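Local coordinates for protein MarR family transcriptional regulator (Peptoclostridium difficile, PDB 5ERI) that probably binds DNA as a dimeric winged helix-turn-helix transcription factor of the MarR family, regulating transcription, at residues L125-E128 and E129-R132. Sequence-based numbering, arbitrary orientation.
Sequences LIIE and EENR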
loop_
_atom_site.group_PDB
_atom_site.type_symbol
_atom_site.label_atom_id
_atom_site.label_comp_id
_atom_site.label_asym_id
_atom_site.label_seq_id
_atom_site.Cartn_x
_atom_site.Cartn_y
_atom_site.Cartn_z
ATOM N N LEU A 125 15.758 -13.886 -6.532
ATOM C CA LEU A 125 14.800 -14.397 -5.565
ATOM C C LEU A 125 13.532 -13.488 -5.468
ATOM O O LEU A 125 12.380 -13.956 -5.465
ATOM C CB LEU A 125 15.493 -14.527 -4.195
ATOM C CG LEU A 125 14.731 -15.292 -3.074
ATOM C CD1 LEU A 125 13.749 -16.373 -3.592
ATOM C CD2 LEU A 125 15.719 -15.904 -2.055
ATOM N N ILE A 126 13.750 -12.172 -5.403
ATOM C CA ILE A 126 12.641 -11.265 -5.196
ATOM C C ILE A 126 11.742 -11.329 -6.414
ATOM O O ILE A 126 10.528 -11.319 -6.325
ATOM C CB ILE A 126 13.127 -9.820 -4.941
ATOM C CG1 ILE A 126 13.770 -9.696 -3.563
ATOM C CG2 ILE A 126 11.934 -8.884 -4.996
ATOM C CD1 ILE A 126 14.547 -8.399 -3.351
ATOM N N ILE A 127 12.353 -11.352 -7.581
ATOM C CA ILE A 127 11.575 -11.328 -8.821
ATOM C C ILE A 127 10.799 -12.617 -9.015
ATOM O O ILE A 127 9.670 -12.598 -9.534
ATOM C CB ILE A 127 12.505 -11.086 -10.023
ATOM C CG1 ILE A 127 13.077 -9.663 -9.970
ATOM C CG2 ILE A 127 11.744 -11.252 -11.320
ATOM C CD1 ILE A 127 12.077 -8.522 -10.194
ATOM N N GLU A 128 11.415 -13.727 -8.597
ATOM C CA GLU A 128 10.725 -15.006 -8.539
ATOM C C GLU A 128 9.473 -14.842 -7.656
ATOM O O GLU A 128 8.349 -15.267 -8.018
ATOM C CB GLU A 128 11.637 -16.106 -7.931
ATOM C CG GLU A 128 12.642 -16.774 -8.874
ATOM C CD GLU A 128 13.419 -17.975 -8.235
ATOM O OE1 GLU A 128 12.972 -18.621 -7.234
ATOM O OE2 GLU A 128 14.513 -18.296 -8.764
ATOM N N GLU A 129 9.663 -14.223 -6.487
ATOM C CA GLU A 129 8.512 -14.043 -5.545
ATOM C C GLU A 129 7.411 -13.188 -6.091
ATOM O O GLU A 129 6.210 -13.469 -5.880
ATOM C CB GLU A 129 8.977 -13.540 -4.202
ATOM C CG GLU A 129 9.638 -14.672 -3.367
ATOM C CD GLU A 129 8.766 -15.960 -3.180
ATOM O OE1 GLU A 129 7.498 -15.898 -3.388
ATOM O OE2 GLU A 129 9.349 -17.034 -2.818
ATOM N N GLU A 130 7.811 -12.163 -6.841
ATOM C CA GLU A 130 6.828 -11.261 -7.413
ATOM C C GLU A 130 6.009 -12.079 -8.446
ATOM O O GLU A 130 4.753 -11.990 -8.544
ATOM C CB GLU A 130 7.568 -10.034 -8.054
ATOM C CG GLU A 130 6.675 -8.880 -8.520
ATOM C CD GLU A 130 7.394 -7.512 -8.800
ATOM O OE1 GLU A 130 6.665 -6.645 -9.347
ATOM O OE2 GLU A 130 8.626 -7.272 -8.503
ATOM N N ASN A 131 6.708 -12.892 -9.237
ATOM C CA ASN A 131 5.988 -13.673 -10.272
ATOM C C ASN A 131 5.067 -14.696 -9.607
ATOM O O ASN A 131 4.002 -14.972 -10.115
ATOM C CB ASN A 131 6.943 -14.382 -11.198
ATOM C CG ASN A 131 7.605 -13.443 -12.195
ATOM O OD1 ASN A 131 7.042 -12.420 -12.627
ATOM N ND2 ASN A 131 8.797 -13.827 -12.610
ATOM N N ARG A 132 5.483 -15.221 -8.457
ATOM C CA ARG A 132 4.602 -16.102 -7.716
ATOM C C ARG A 132 3.335 -15.356 -7.201
ATOM O O ARG A 132 2.195 -15.924 -7.269
ATOM C CB ARG A 132 5.384 -16.747 -6.576
ATOM C CG ARG A 132 4.600 -17.881 -5.943
ATOM C CD ARG A 132 4.456 -17.696 -4.447
ATOM N NE ARG A 132 3.591 -18.707 -3.863
ATOM C CZ ARG A 132 3.215 -18.694 -2.592
ATOM N NH1 ARG A 132 3.621 -17.717 -1.789
ATOM N NH2 ARG A 132 2.442 -19.653 -2.115
#
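I127 sets its two branches against the polar side chains of the next helical turn. Its CD1 lies 4.0 Å from OE2 of E130, the two chains running side by side and pointing the same way, while its CG2 meets N131 more obliquely, 4.1 Å from ND2. Chi1 puts CG2 anti to the backbone N and toward N131; chi2, -68°, sets CD1 beside E130. A branched aliphatic residue suits this place because it can line two polar chains at once without competing for their hydrogen bonds. The polar ends are engaged across the dimer: the E130 carboxylate forms a salt bridge with R31 of the second subunit, and the N131 amide is gripped at both ends, OD1 accepting from D26 N and ND2 donating to T24 O of that subunit. Asparagine, donor and acceptor in one flat group, is well matched to such a backbone segment.

L125 and E129, one turn apart, meet on another side of the helix. With chi1 at -76°, CG of E129 sits just beyond the carbonyl oxygen of L125, 3.5 Å from that O; the bend at chi2 turns the carboxylate, whose OE1 pairs with K47 in a salt bridge. CD1 of L125 makes a looser approach, 4.5 Å from CG of E129. Beneath the side chains runs regular alpha-helical i to i+4 bonding, from E129 N to L125 O (2.9 Å) through R132 N to E128 O. R132, bent at chi2, leads its guanidinium away to E163 of the second subunit, a carboxylate suited to its charge.

The eight residues lie within helix 117-138. Aliphatic I126 suits its buried place against F58 and T62 of helix 57-66; I127 packs on E66 there and on R31 of the second subunit, to which E130, N131 and R132 also tie this helix.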